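Local coordinates for protein putative c-1-tetrahydrofolate synthase, cytoplasmic (PDB 4A26) that probably oxidises methylenetetrahydrofolate with an NAD(P) cofactor and hydrolyses the resulting methenyl form, acting as a homodimeric dehydrogenase/cyclohydrolase of one-carbon metabolism, at residues 41-46 against 85-90. Residues are numbered along the deposited sequence; the frame is centred on the assembly and turned at random.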
ATOM      1  N   ALA A  41      13.331 -21.651   5.039  1.00 29.06           N
ATOM      2  CA  ALA A  41      13.877 -21.614   6.383  1.00 29.36           C
ATOM      3  C   ALA A  41      12.871 -20.987   7.330  1.00 29.43           C
ATOM      4  O   ALA A  41      12.163 -20.053   6.962  1.00 29.36           O
ATOM      5  CB  ALA A  41      15.172 -20.825   6.402  1.00 29.68           C
ATOM      6  N   SER A  42      12.806 -21.509   8.551  1.00 29.91           N
ATOM      7  CA  SER A  42      11.974 -20.920   9.592  1.00 30.30           C
ATOM      8  C   SER A  42      12.775 -20.744  10.874  1.00 30.90           C
ATOM      9  O   SER A  42      13.712 -21.499  11.137  1.00 31.02           O
ATOM     10  CB  SER A  42      10.734 -21.780   9.858  1.00 30.47           C
ATOM     11  OG  SER A  42      11.096 -23.081  10.275  1.00 30.74           O
ATOM     12  N   ILE A  43      12.405 -19.733  11.654  1.00 31.35           N
ATOM     13  CA  ILE A  43      12.951 -19.545  12.986  1.00 32.26           C
ATOM     14  C   ILE A  43      11.797 -19.560  13.979  1.00 33.22           C
ATOM     15  O   ILE A  43      10.833 -18.817  13.829  1.00 33.47           O
ATOM     16  CB  ILE A  43      13.740 -18.223  13.107  1.00 32.53           C
ATOM     17  CG1 ILE A  43      14.931 -18.219  12.149  1.00 32.31           C
ATOM     18  CG2 ILE A  43      14.247 -18.041  14.521  1.00 33.34           C
ATOM     19  CD1 ILE A  43      15.683 -16.905  12.103  1.00 32.81           C
ATOM     20  N   ILE A  44      11.892 -20.436  14.972  1.00 34.17           N
ATOM     21  CA  ILE A  44      10.930 -20.486  16.063  1.00 35.60           C
ATOM     22  C   ILE A  44      11.702 -20.329  17.368  1.00 36.80           C
ATOM     23  O   ILE A  44      12.785 -20.899  17.531  1.00 36.41           O
ATOM     24  CB  ILE A  44      10.107 -21.802  16.056  1.00 35.96           C
ATOM     25  CG1 ILE A  44       8.987 -21.743  17.097  1.00 37.79           C
ATOM     26  CG2 ILE A  44      10.998 -23.011  16.312  1.00 36.18           C
ATOM     27  CD1 ILE A  44       8.155 -23.009  17.166  1.00 38.94           C
ATOM     28  N   VAL A  45      11.147 -19.531  18.278  1.00 38.33           N
ATOM     29  CA  VAL A  45      11.781 -19.226  19.554  1.00 39.65           C
ATOM     30  C   VAL A  45      10.894 -19.736  20.683  1.00 41.69           C
ATOM     31  O   VAL A  45       9.686 -19.490  20.704  1.00 42.24           O
ATOM     32  CB  VAL A  45      12.021 -17.714  19.707  1.00 40.04           C
ATOM     33  CG1 VAL A  45      12.582 -17.391  21.091  1.00 41.46           C
ATOM     34  CG2 VAL A  45      12.957 -17.222  18.616  1.00 38.24           C
ATOM     35  N   GLY A  46      11.503 -20.450  21.621  1.00 43.11           N
ATOM     36  CA  GLY A  46      10.751 -21.136  22.662  1.00 45.39           C
ATOM     37  C   GLY A  46      10.152 -22.426  22.137  1.00 45.64           C
ATOM     38  O   GLY A  46      10.610 -22.964  21.129  1.00 44.16           O
ATOM     39  N   VAL A  85      21.209 -12.585  14.834  1.00 37.05           N
ATOM     40  CA  VAL A  85      22.404 -13.233  14.288  1.00 36.63           C
ATOM     41  C   VAL A  85      22.012 -14.452  13.456  1.00 35.45           C
ATOM     42  O   VAL A  85      22.490 -14.627  12.332  1.00 35.30           O
ATOM     43  CB  VAL A  85      23.389 -13.661  15.406  1.00 37.03           C
ATOM     44  CG1 VAL A  85      24.346 -14.739  14.911  1.00 36.41           C
ATOM     45  CG2 VAL A  85      24.151 -12.453  15.931  1.00 38.19           C
ATOM     46  N   ASN A  86      21.135 -15.286  14.010  1.00 34.86           N
ATOM     47  CA  ASN A  86      20.623 -16.451  13.288  1.00 33.88           C
ATOM     48  C   ASN A  86      19.811 -16.059  12.062  1.00 33.45           C
ATOM     49  O   ASN A  86      19.844 -16.759  11.052  1.00 32.92           O
ATOM     50  CB  ASN A  86      19.782 -17.343  14.202  1.00 33.69           C
ATOM     51  CG  ASN A  86      20.615 -18.042  15.251  1.00 33.98           C
ATOM     52  OD1 ASN A  86      21.042 -19.182  15.063  1.00 33.62           O
ATOM     53  ND2 ASN A  86      20.865 -17.358  16.358  1.00 34.64           N
ATOM     54  N   VAL A  87      19.089 -14.945  12.148  1.00 33.97           N
ATOM     55  CA  VAL A  87      18.375 -14.415  10.986  1.00 33.89           C
ATOM     56  C   VAL A  87      19.380 -13.990   9.916  1.00 34.42           C
ATOM     57  O   VAL A  87      19.189 -14.279   8.734  1.00 34.00           O
ATOM     58  CB  VAL A  87      17.451 -13.225  11.351  1.00 34.60           C
ATOM     59  CG1 VAL A  87      16.773 -12.672  10.105  1.00 34.27           C
ATOM     60  CG2 VAL A  87      16.408 -13.646  12.375  1.00 34.28           C
ATOM     61  N   GLU A  88      20.455 -13.325  10.340  1.00 35.62           N
ATOM     62  CA  GLU A  88      21.523 -12.908   9.424  1.00 36.56           C
ATOM     63  C   GLU A  88      22.235 -14.113   8.796  1.00 36.03           C
ATOM     64  O   GLU A  88      22.603 -14.075   7.621  1.00 36.39           O
ATOM     65  CB  GLU A  88      22.541 -12.015  10.149  1.00 37.97           C
ATOM     66  CG  GLU A  88      23.577 -11.347   9.231  1.00 39.59           C
ATOM     67  CD  GLU A  88      22.964 -10.355   8.243  1.00 40.86           C
ATOM     68  OE1 GLU A  88      21.854  -9.836   8.502  1.00 40.59           O
ATOM     69  OE2 GLU A  88      23.606 -10.083   7.206  1.00 42.21           O
ATOM     70  N   LYS A  89      22.434 -15.173   9.576  1.00 35.35           N
ATOM     71  CA  LYS A  89      23.039 -16.394   9.051  1.00 35.15           C
ATOM     72  C   LYS A  89      22.205 -16.939   7.891  1.00 34.40           C
ATOM     73  O   LYS A  89      22.748 -17.329   6.855  1.00 34.77           O
ATOM     74  CB  LYS A  89      23.176 -17.455  10.148  1.00 34.75           C
ATOM     75  N   LEU A  90      20.886 -16.947   8.069  1.00 33.58           N
ATOM     76  CA  LEU A  90      19.967 -17.395   7.021  1.00 32.80           C
ATOM     77  C   LEU A  90      19.964 -16.442   5.825  1.00 33.29           C
ATOM     78  O   LEU A  90      19.855 -16.894   4.688  1.00 33.15           O
ATOM     79  CB  LEU A  90      18.544 -17.575   7.576  1.00 31.95           C
ATOM     80  CG  LEU A  90      18.381 -18.647   8.664  1.00 31.10           C
ATOM     81  CD1 LEU A  90      17.010 -18.562   9.322  1.00 30.42           C
ATOM     82  CD2 LEU A  90      18.625 -20.036   8.105  1.00 29.88           C
TER
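The flat peptide group joining Asn-86 to Val-87 turns one face to the CD1 methyl of Ile-43. That methyl sits 4.2 Å from Asn-86 C. The flat carboxamide of Asn-86 makes no close contact with 41-46, and its ND2 is hydrogen-bonded to Val-82 O, one turn back in the helix. The setting is a beta-alpha-beta crossover of the catalytic domain. Helix 80-91 links strands 68-74 and 98-101, the two outer strands of a parallel three-stranded sheet. It therefore passes over strand 39-45, which lies between them. The short segments of helix and strand run almost exactly antiparallel, at 173°, with their axes 9.9 Å apart.

The contact is made by aliphatic side chains. Ile-43 reaches out from the strand toward the helix. Its CG1 stands anti to the carbonyl carbon (chi1 -62°), and the chain is extended beyond it (chi2 174°), which carries CD1 out to the helix. The Ile-43 chain stands roughly perpendicular to that of Val-87 and meets its CG2 branch. The Leu-90 and Ile-43 chains overlap side by side, pointing opposite ways. CD2 of Leu-90 meets only the methyl of Ala-41, while CD1 packs on Ile-43 and also comes near Ala-41 CB.

Ser-42 points away from the helix, and its OG bonds to His-59 NE2 in helix 49-64. The sheet is thus covered by a helix on either side. Ile-99 and Leu-74, from the flanking strands, touch Leu-90 and Ile-43 and extend this apolar layer. Within it, Leu-90 CD1 lies 3.5 Å from both CG1 and CD1 of Ile-43.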